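PDB 2EKD: KaiC-like domain-containing protein, which is of unknown function but has a KaiC-like domain related to P-loop NTPases, which suggests nucleotide binding that remains unproven. Local coordinates for residues V18-S23 and F152-R157; S39-V44 and D111-N116; V45-D50 and V74-G79; V175-E180 and K189-D194. One frame throughout, in Å; residues are numbered along the deposited sequence.

Contact 1: V18-S23 and F152-R157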
# COMPACT_ATOMS: atom_id res chain seq x y z
N VAL F 18 26.00 10.00 15.46
CA VAL F 18 24.70 10.21 16.05
C VAL F 18 23.66 10.62 15.02
O VAL F 18 23.82 11.62 14.32
CB VAL F 18 24.77 11.30 17.15
CG1 VAL F 18 23.48 11.33 17.93
CG2 VAL F 18 25.96 11.04 18.06
N LEU F 19 22.59 9.85 14.93
CA LEU F 19 21.53 10.16 14.00
C LEU F 19 20.55 11.06 14.74
O LEU F 19 20.07 10.71 15.82
CB LEU F 19 20.85 8.87 13.54
CG LEU F 19 19.91 8.94 12.33
CD1 LEU F 19 20.65 9.51 11.12
CD2 LEU F 19 19.40 7.54 12.03
N VAL F 20 20.28 12.23 14.18
CA VAL F 20 19.34 13.18 14.77
C VAL F 20 18.10 13.21 13.86
O VAL F 20 18.11 13.85 12.80
CB VAL F 20 19.95 14.60 14.85
CG1 VAL F 20 18.94 15.57 15.46
CG2 VAL F 20 21.23 14.56 15.68
N GLU F 21 17.05 12.51 14.29
CA GLU F 21 15.82 12.44 13.52
C GLU F 21 14.86 13.57 13.87
O GLU F 21 14.61 13.86 15.04
CB GLU F 21 15.15 11.08 13.75
CG GLU F 21 16.09 9.92 13.45
CD GLU F 21 15.47 8.56 13.66
OE1 GLU F 21 14.52 8.42 14.47
OE2 GLU F 21 15.96 7.60 13.04
N TYR F 22 14.33 14.21 12.84
CA TYR F 22 13.40 15.31 13.05
C TYR F 22 12.32 15.30 11.96
O TYR F 22 12.34 14.44 11.08
CB TYR F 22 14.16 16.64 13.05
CG TYR F 22 14.75 17.05 11.72
CD1 TYR F 22 14.00 17.80 10.80
CD2 TYR F 22 16.06 16.70 11.36
CE1 TYR F 22 14.54 18.19 9.58
CE2 TYR F 22 16.60 17.08 10.14
CZ TYR F 22 15.84 17.83 9.25
OH TYR F 22 16.37 18.21 8.03
N SER F 23 11.38 16.23 12.06
CA SER F 23 10.30 16.37 11.07
C SER F 23 10.19 17.84 10.69
O SER F 23 10.81 18.70 11.32
CB SER F 23 8.97 15.90 11.65
OG SER F 23 8.51 16.79 12.66
N PHE F 152 26.95 14.37 13.84
CA PHE F 152 25.52 14.46 14.13
C PHE F 152 24.80 14.58 12.79
O PHE F 152 24.81 15.64 12.17
CB PHE F 152 25.22 15.71 14.97
CG PHE F 152 25.70 15.62 16.40
CD1 PHE F 152 24.94 14.98 17.37
CD2 PHE F 152 26.92 16.18 16.77
CE1 PHE F 152 25.38 14.90 18.69
CE2 PHE F 152 27.37 16.10 18.08
CZ PHE F 152 26.60 15.45 19.05
N TYR F 153 24.20 13.49 12.32
CA TYR F 153 23.48 13.51 11.05
C TYR F 153 22.03 13.93 11.27
O TYR F 153 21.23 13.15 11.80
CB TYR F 153 23.50 12.14 10.38
CG TYR F 153 24.81 11.75 9.74
CD1 TYR F 153 25.90 11.35 10.51
CD2 TYR F 153 24.94 11.74 8.35
CE1 TYR F 153 27.09 10.94 9.92
CE2 TYR F 153 26.13 11.33 7.75
CZ TYR F 153 27.19 10.93 8.53
OH TYR F 153 28.35 10.54 7.91
N PHE F 154 21.70 15.16 10.88
CA PHE F 154 20.33 15.67 11.00
C PHE F 154 19.55 15.15 9.80
O PHE F 154 19.82 15.54 8.67
CB PHE F 154 20.32 17.20 10.96
CG PHE F 154 20.71 17.86 12.25
CD1 PHE F 154 22.00 17.74 12.75
CD2 PHE F 154 19.78 18.63 12.95
CE1 PHE F 154 22.37 18.39 13.93
CE2 PHE F 154 20.14 19.28 14.13
CZ PHE F 154 21.44 19.16 14.62
N VAL F 155 18.59 14.27 10.05
CA VAL F 155 17.79 13.73 8.95
C VAL F 155 16.30 13.89 9.19
O VAL F 155 15.82 13.71 10.31
CB VAL F 155 18.08 12.23 8.72
CG1 VAL F 155 19.58 12.00 8.52
CG2 VAL F 155 17.55 11.41 9.89
N ASN F 156 15.58 14.24 8.14
CA ASN F 156 14.13 14.37 8.21
C ASN F 156 13.66 12.92 8.08
O ASN F 156 13.63 12.36 6.99
CB ASN F 156 13.60 15.21 7.06
CG ASN F 156 12.11 15.45 7.16
OD1 ASN F 156 11.35 14.52 7.42
ND2 ASN F 156 11.69 16.69 6.95
N ARG F 157 13.32 12.32 9.21
CA ARG F 157 12.89 10.92 9.30
C ARG F 157 11.79 10.48 8.33
O ARG F 157 11.94 9.47 7.66
CB ARG F 157 12.44 10.62 10.74
CG ARG F 157 12.05 9.17 10.96
CD ARG F 157 11.33 8.98 12.28
NE ARG F 157 11.28 7.58 12.66
CZ ARG F 157 10.59 6.65 12.00
NH1 ARG F 157 9.89 6.97 10.92
NH2 ARG F 157 10.62 5.39 12.42
O HOH W 1 19.42 17.98 7.61
O HOH W 2 10.26 13.18 10.15
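Tyr-22 holds CG between its backbone N and carbonyl carbon (chi1 68°), which swings the ring across strand 152-156. There CD2 approaches Val-155 O at 3.2 Å. One ring face lies over Asn-156 N, which stands 3.6 Å above the plane, toward the rim. In Val-20, CG1 is trans to N (chi1 180°) and sits over the Phe-154 ring. This is a CH-pi contact, 4.2 Å from Val-20 CG1 to the Phe-154 ring centroid. On the other face of the sheet, Leu-19 CD1 packs on Val-155 CG1 at 3.8 Å. Five backbone hydrogen bonds join the two parallel strands. The last, from Arg-157 N to Tyr-22 O (3.0 Å), lies where the helix begins. A water bonds both Tyr-22 OH and Phe-154 O. Tyr-22 OH and Asn-156 ND2 also bond Glu-173 of a second subunit, so the strand ends help form a subunit interface. Glu-21 OE1 makes a long salt bridge to Arg-157 NE (3.8 Å), but its stronger partner is Lys-189. Helix 121-127 touches Tyr-22 through His-122 and Val-155 through Leu-121; strands 114-119 and 177-182 flank the pair.

Contact 2: S39-V44 and D111-N116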
# COMPACT_ATOMS: atom_id res chain seq x y z
N SER F 39 29.86 25.76 21.92
CA SER F 39 30.84 24.75 21.55
C SER F 39 32.28 25.20 21.85
O SER F 39 32.80 26.15 21.27
CB SER F 39 30.69 24.47 20.05
OG SER F 39 31.34 23.23 19.73
N LYS F 40 32.90 24.51 22.82
CA LYS F 40 34.32 24.76 23.08
C LYS F 40 35.20 24.09 22.01
O LYS F 40 36.34 24.47 21.77
CB LYS F 40 34.66 24.20 24.46
CG LYS F 40 33.65 24.64 25.53
CD LYS F 40 33.52 26.16 25.62
CE LYS F 40 32.49 26.59 26.67
NZ LYS F 40 31.19 26.00 26.36
N LEU F 41 34.63 23.02 21.39
CA LEU F 41 35.35 22.29 20.35
C LEU F 41 35.11 22.91 18.98
O LEU F 41 34.10 23.57 18.73
CB LEU F 41 34.82 20.85 20.34
CG LEU F 41 35.09 20.10 21.63
CD1 LEU F 41 34.45 18.71 21.63
CD2 LEU F 41 36.58 19.87 21.88
N PRO F 42 36.05 22.69 18.05
CA PRO F 42 35.93 23.21 16.69
C PRO F 42 34.72 22.58 15.98
O PRO F 42 34.51 21.37 16.06
CB PRO F 42 37.25 22.80 16.04
CG PRO F 42 38.21 22.77 17.20
CD PRO F 42 37.39 22.10 18.27
N ILE F 43 33.94 23.41 15.30
CA ILE F 43 32.76 22.95 14.56
C ILE F 43 33.02 22.84 13.06
O ILE F 43 33.53 23.78 12.45
CB ILE F 43 31.56 23.92 14.73
CG1 ILE F 43 31.12 23.99 16.20
CG2 ILE F 43 30.41 23.47 13.83
CD1 ILE F 43 30.46 22.73 16.72
N VAL F 44 32.67 21.71 12.47
CA VAL F 44 32.81 21.52 11.03
C VAL F 44 31.50 20.94 10.51
O VAL F 44 31.06 19.87 10.93
CB VAL F 44 33.96 20.56 10.67
CG1 VAL F 44 33.99 20.33 9.17
CG2 VAL F 44 35.28 21.15 11.12
N ASP F 111 42.80 20.69 14.35
CA ASP F 111 42.11 20.50 15.63
C ASP F 111 41.27 19.23 15.69
O ASP F 111 40.40 19.01 14.86
CB ASP F 111 41.20 21.69 15.92
CG ASP F 111 41.96 22.90 16.41
OD1 ASP F 111 42.83 23.39 15.67
OD2 ASP F 111 41.67 23.36 17.54
N TYR F 112 41.52 18.41 16.71
CA TYR F 112 40.79 17.17 16.92
C TYR F 112 40.55 17.06 18.42
O TYR F 112 41.44 17.37 19.21
CB TYR F 112 41.62 15.97 16.44
CG TYR F 112 41.86 15.92 14.95
CD1 TYR F 112 40.93 16.45 14.05
CD2 TYR F 112 43.01 15.33 14.42
CE1 TYR F 112 41.15 16.40 12.67
CE2 TYR F 112 43.24 15.27 13.05
CZ TYR F 112 42.30 15.81 12.18
OH TYR F 112 42.51 15.76 10.82
N PRO F 113 39.35 16.63 18.84
CA PRO F 113 38.19 16.24 18.03
C PRO F 113 37.30 17.43 17.66
O PRO F 113 37.36 18.49 18.29
CB PRO F 113 37.45 15.28 18.95
CG PRO F 113 37.62 15.96 20.27
CD PRO F 113 39.09 16.35 20.26
N VAL F 114 36.47 17.25 16.63
CA VAL F 114 35.57 18.31 16.20
C VAL F 114 34.12 17.84 16.25
O VAL F 114 33.85 16.64 16.12
CB VAL F 114 35.88 18.77 14.74
CG1 VAL F 114 37.35 19.16 14.59
CG2 VAL F 114 35.54 17.67 13.76
N ILE F 115 33.20 18.77 16.47
CA ILE F 115 31.78 18.44 16.47
C ILE F 115 31.45 18.56 14.99
O ILE F 115 31.70 19.60 14.38
CB ILE F 115 30.96 19.44 17.32
CG1 ILE F 115 31.42 19.36 18.78
CG2 ILE F 115 29.47 19.13 17.21
CD1 ILE F 115 31.38 17.95 19.37
N ASN F 116 30.90 17.50 14.42
CA ASN F 116 30.62 17.43 12.99
C ASN F 116 29.15 17.27 12.59
O ASN F 116 28.67 16.16 12.41
CB ASN F 116 31.45 16.28 12.41
CG ASN F 116 31.35 16.16 10.90
OD1 ASN F 116 31.65 15.11 10.34
ND2 ASN F 116 30.93 17.24 10.24
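Ile-43 and Ile-115 form the tight part of this contact. CG1 of Ile-43 is trans to the carbonyl carbon (chi1 -63°), and a second bend (chi2 -70°) turns CD1 back onto Ile-115. CD1 then lies 3.4 Å from Ile-115 CB, closer than usual for two carbons. The side chains cross at a slant rather than lying alongside. Backbone bonds fix this spacing. Ile-115 N donates to Pro-42 O at 2.9 Å, and Val-44 N donates to Ile-115 O at 3.0 Å. Asn-116 adds a side-chain bond, from ND2 to Val-44 O at 2.7 Å. The amide N approaches from above the carbonyl plane, and it also makes a weak bond to Asp-46 OD2. The other end is more open to solvent and thinly packed. Leu-41 CD1 meets Ile-115 CD1 at 3.9 Å, roughly at a right angle. The one close touch here is the Pro-42 ring on the exposed Asp-111, with Pro-42 CG 3.4 Å from Asp-111 CB. Pro-113 follows a cis peptide bond, which bends the chain just before strand 114-119. Ser-39 OG donates to Leu-41 O and ties the loop to itself. Helix 5-9 and helix 29-37 pack on Ile-115. A central parallel sheet with helices packed against it is consistent with the alpha/beta fold of the P-loop NTPase clan.

Contact 3: V45-D50 and V74-G79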
# COMPACT_ATOMS: atom_id res chain seq x y z
N VAL F 45 30.88 21.67 9.60
CA VAL F 45 29.61 21.26 9.02
C VAL F 45 29.75 20.65 7.62
O VAL F 45 30.44 21.20 6.76
CB VAL F 45 28.64 22.48 8.91
CG1 VAL F 45 27.34 22.06 8.25
CG2 VAL F 45 28.38 23.06 10.30
N ASP F 46 29.13 19.50 7.41
CA ASP F 46 29.13 18.87 6.10
C ASP F 46 27.78 19.28 5.52
O ASP F 46 26.73 18.80 5.95
CB ASP F 46 29.24 17.35 6.21
CG ASP F 46 30.62 16.90 6.67
OD1 ASP F 46 31.61 17.54 6.26
OD2 ASP F 46 30.71 15.91 7.42
N ASP F 47 27.82 20.20 4.56
CA ASP F 47 26.63 20.74 3.95
C ASP F 47 26.25 20.05 2.64
O ASP F 47 26.85 20.28 1.59
CB ASP F 47 26.83 22.25 3.74
CG ASP F 47 25.66 22.92 3.07
OD1 ASP F 47 24.56 22.33 3.03
OD2 ASP F 47 25.85 24.06 2.60
N ILE F 48 25.24 19.19 2.72
CA ILE F 48 24.78 18.46 1.55
C ILE F 48 23.64 19.20 0.86
O ILE F 48 22.63 19.54 1.48
CB ILE F 48 24.28 17.04 1.91
CG1 ILE F 48 25.40 16.26 2.61
CG2 ILE F 48 23.85 16.31 0.65
CD1 ILE F 48 24.93 14.96 3.27
N LEU F 49 23.82 19.46 -0.43
CA LEU F 49 22.83 20.14 -1.25
C LEU F 49 22.21 21.40 -0.66
O LEU F 49 20.99 21.54 -0.61
CB LEU F 49 21.73 19.14 -1.64
CG LEU F 49 22.24 18.06 -2.60
CD1 LEU F 49 21.25 16.90 -2.70
CD2 LEU F 49 22.50 18.70 -3.97
N ASP F 50 23.07 22.32 -0.22
CA ASP F 50 22.64 23.60 0.35
C ASP F 50 21.66 23.55 1.53
O ASP F 50 20.90 24.50 1.74
CB ASP F 50 22.04 24.49 -0.74
CG ASP F 50 23.04 24.83 -1.84
OD1 ASP F 50 24.24 25.00 -1.53
OD2 ASP F 50 22.61 24.93 -3.01
N VAL F 74 33.15 24.73 6.75
CA VAL F 74 32.17 23.93 6.04
C VAL F 74 32.72 23.13 4.86
O VAL F 74 33.56 23.62 4.10
CB VAL F 74 31.02 24.84 5.51
CG1 VAL F 74 30.04 24.03 4.68
CG2 VAL F 74 30.31 25.51 6.68
N ILE F 75 32.26 21.90 4.73
CA ILE F 75 32.64 21.03 3.62
C ILE F 75 31.35 20.84 2.83
O ILE F 75 30.43 20.15 3.27
CB ILE F 75 33.13 19.65 4.10
CG1 ILE F 75 34.42 19.81 4.91
CG2 ILE F 75 33.38 18.74 2.89
CD1 ILE F 75 35.00 18.50 5.39
N LYS F 76 31.28 21.47 1.66
CA LYS F 76 30.09 21.39 0.82
C LYS F 76 30.07 20.15 -0.05
O LYS F 76 31.07 19.77 -0.63
CB LYS F 76 29.96 22.64 -0.05
CG LYS F 76 29.63 23.91 0.73
CD LYS F 76 29.37 25.11 -0.18
CE LYS F 76 28.11 24.94 -1.04
NZ LYS F 76 26.85 24.98 -0.24
N MSE F 77 28.91 19.51 -0.11
CA MSE F 77 28.72 18.31 -0.92
C MSE F 77 27.59 18.68 -1.89
O MSE F 77 26.41 18.45 -1.63
CB MSE F 77 28.35 17.13 -0.02
CG MSE F 77 29.30 16.99 1.18
SE MSE F 77 29.03 15.58 2.28
CE MSE F 77 30.59 15.53 3.17
N GLY F 78 27.98 19.30 -3.00
CA GLY F 78 27.01 19.76 -3.98
C GLY F 78 26.54 21.11 -3.46
O GLY F 78 27.11 21.63 -2.50
N GLY F 79 25.51 21.68 -4.07
CA GLY F 79 25.01 22.96 -3.60
C GLY F 79 25.53 24.17 -4.35
O GLY F 79 26.52 24.09 -5.07
O HOH W 3 26.02 22.08 -0.28
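Met-77, a selenomethionine, lies beside strand 45-48 along its whole side chain. CB sits 4.0 Å from Ile-48 CG1 and also near Asp-47 O. CG passes the same carbonyl oxygen. SE packs on Ile-48 CG1 at 3.7 Å. The chain stays extended (chi2 -177°), which carries the terminal CE on to Asp-46, where it ends 3.8 Å from Asp-46 CG. Around it, four backbone hydrogen bonds hold the parallel strands in step, from Ile-75 N to Val-45 O at one end and from Leu-49 N to Met-77 O at the other. On the face of Val-45 and Val-74, Asp-47 and Lys-76 lie side by side, and Asp-50 joins them from the following loop. Lys-76 bends at chi3 and chi4, both near 65-70°, and so brings NZ back over the strand end. NZ bonds Asp-50 OD1 at 2.9 Å and, weakly, Asp-47 OD2 at 3.1 Å. It also donates to Lys-81 O and to a water that links Asp-47 O, Asp-50 N and Gly-78 O. Four acceptors thus share three N-H groups, in keeping with the weak Asp-47 bond. Each carboxylate has further partners: Tyr-52 N for Asp-47 OD1, Thr-80 N and Lys-81 N for Asp-50. The buried lysine charge is probably balanced by the two acidic side chains. Such a network, which reaches helix 51-61, probably fixes both turns that follow the strands.

Contact 4: V175-E180 and K189-D194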
# COMPACT_ATOMS: atom_id res chain seq x y z
N VAL F 175 24.54 3.53 12.94
CA VAL F 175 24.97 4.60 13.83
C VAL F 175 25.11 4.09 15.26
O VAL F 175 24.57 3.04 15.61
CB VAL F 175 23.99 5.81 13.78
CG1 VAL F 175 23.90 6.33 12.34
CG2 VAL F 175 22.61 5.41 14.31
N THR F 176 25.83 4.84 16.10
CA THR F 176 26.05 4.46 17.49
C THR F 176 25.00 5.02 18.46
O THR F 176 24.77 4.46 19.52
CB THR F 176 27.45 4.89 17.99
OG1 THR F 176 27.66 6.28 17.71
CG2 THR F 176 28.53 4.07 17.30
N SER F 177 24.38 6.14 18.09
CA SER F 177 23.34 6.74 18.93
C SER F 177 22.26 7.35 18.05
O SER F 177 22.53 7.82 16.94
CB SER F 177 23.91 7.83 19.84
OG SER F 177 24.48 7.30 21.03
N ILE F 178 21.03 7.33 18.55
CA ILE F 178 19.91 7.90 17.82
C ILE F 178 19.13 8.84 18.72
O ILE F 178 18.74 8.47 19.82
CB ILE F 178 18.95 6.82 17.29
CG1 ILE F 178 19.69 5.89 16.32
CG2 ILE F 178 17.75 7.49 16.61
CD1 ILE F 178 18.87 4.69 15.85
N LEU F 179 18.91 10.06 18.23
CA LEU F 179 18.14 11.05 18.95
C LEU F 179 16.91 11.37 18.12
O LEU F 179 16.99 11.46 16.89
CB LEU F 179 18.94 12.34 19.17
CG LEU F 179 20.20 12.26 20.04
CD1 LEU F 179 20.79 13.65 20.18
CD2 LEU F 179 19.85 11.68 21.40
N GLU F 180 15.77 11.53 18.77
CA GLU F 180 14.57 11.88 18.04
C GLU F 180 13.96 13.12 18.67
O GLU F 180 13.62 13.14 19.86
CB GLU F 180 13.55 10.73 18.05
CG GLU F 180 12.65 10.77 16.82
CD GLU F 180 11.53 9.74 16.84
OE1 GLU F 180 11.77 8.58 17.24
OE2 GLU F 180 10.39 10.11 16.45
N LYS F 189 16.64 7.29 21.56
CA LYS F 189 16.20 5.96 21.13
C LYS F 189 17.28 4.90 21.23
O LYS F 189 16.99 3.73 21.42
CB LYS F 189 15.70 6.01 19.67
CG LYS F 189 14.36 6.69 19.47
CD LYS F 189 14.07 6.92 17.99
CE LYS F 189 14.06 5.62 17.20
NZ LYS F 189 13.75 5.83 15.75
N LYS F 190 18.54 5.31 21.07
CA LYS F 190 19.65 4.37 21.14
C LYS F 190 20.88 5.07 21.67
O LYS F 190 21.08 6.27 21.45
CB LYS F 190 19.94 3.75 19.76
CG LYS F 190 20.95 2.61 19.82
CD LYS F 190 21.09 1.81 18.52
CE LYS F 190 21.89 2.54 17.46
NZ LYS F 190 22.31 1.62 16.35
N SER F 191 21.72 4.32 22.38
CA SER F 191 22.94 4.92 22.92
C SER F 191 23.96 3.85 23.32
O SER F 191 23.65 2.70 23.58
CB SER F 191 22.56 5.76 24.13
OG SER F 191 23.74 6.31 24.71
N ILE F 192 25.25 4.27 23.32
CA ILE F 192 26.29 3.38 23.81
C ILE F 192 26.22 3.26 25.34
O ILE F 192 26.61 2.27 25.95
CB ILE F 192 27.64 3.99 23.42
CG1 ILE F 192 27.91 3.79 21.93
CG2 ILE F 192 28.77 3.28 24.19
CD1 ILE F 192 29.18 4.51 21.48
N LYS F 193 25.74 4.36 25.95
CA LYS F 193 25.62 4.40 27.40
C LYS F 193 24.21 3.99 27.85
O LYS F 193 23.28 4.79 27.86
CB LYS F 193 25.92 5.84 27.85
CG LYS F 193 27.26 6.33 27.28
CD LYS F 193 27.60 7.77 27.67
CE LYS F 193 28.89 8.25 27.00
NZ LYS F 193 29.23 9.59 27.48
N ASP F 194 24.08 2.73 28.23
CA ASP F 194 22.82 2.15 28.69
C ASP F 194 22.07 3.01 29.71
O ASP F 194 20.84 2.97 29.79
CB ASP F 194 23.10 0.77 29.29
CG ASP F 194 23.95 -0.09 28.37
OD1 ASP F 194 23.41 -0.61 27.37
OD2 ASP F 194 25.16 -0.24 28.64
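A beta hairpin brings strands 177-182 and 185-190 together toward one side of the sheet, and a classic beta bulge marks its open end. Lys-189 and Lys-190 both face Ile-178 across the antiparallel pair. Ile-178 N donates to Lys-190 O at 3.1 Å, reaching it from above the carbonyl plane. In return, Ile-178 O receives two weak bonds, from Lys-189 N at 3.0 Å and from Lys-190 N at 3.4 Å. The Ile-178 side chain is shared between the two lysines. Its CG2 packs 4.0 Å from Lys-189 CB, while its CD1 lies 4.0 Å from Lys-190 CE. The lysines then part. Lys-189 bends at chi3 and crosses Glu-180 at a slant. Its NZ pairs with Glu-180 OE1 at a long 3.7 Å, a salt bridge doubtful in detail. Its stronger partners are the carboxylates of Glu-172 and Glu-21. Past the bulge regular pairing stops, though the chains stay close at Ser-177 and Ser-191. Thr-176 CB meets Ile-192 CD1 at 3.9 Å, and Ser-191 OG accepts a bond from Lys-193 N to form an ST turn. Residues of a third subunit pack over this side, with Arg-58 on Thr-176 and Ala-62 on Ile-192. The Lys-190 amine reaches the carbonyls at the C-terminal end of helix 165-174. Its CG is trans to the backbone N (chi1 -171°), and the chain bends at chi3 toward the helix terminus. Three carbonyl oxygens take up the amine: Glu-172 O, Gly-24 O of the third subunit, and Val-175 O, which lies 2.8 Å from Lys-190 NZ.

How the contacts relate
All four contacts reach one sheet. Contacts 1, 3 and 4 are buried, contact 1 nearest the chain centre; contact 2 is partly buried. Contacts 1 and 3 pair parallel strands. Contact 2 joins the loop before strand 44-48 to the start of strand 114-119. Contact 4 is antiparallel, across the centre from contact 3. Neighbouring contacts meet through adjacent strands: Phe-152 N probably bonds Asn-116 O of contact 2, and Leu-19 O probably accepts from Leu-179 N of contact 4. Aromatic and aliphatic packing marks contact 1, and apolar packing contact 2. A lysine-carboxylate network marks contact 3; in contact 4 one lysine turns to carboxylates outside it, the other to carbonyl oxygens. Other subunits reach only contacts 1 and 4.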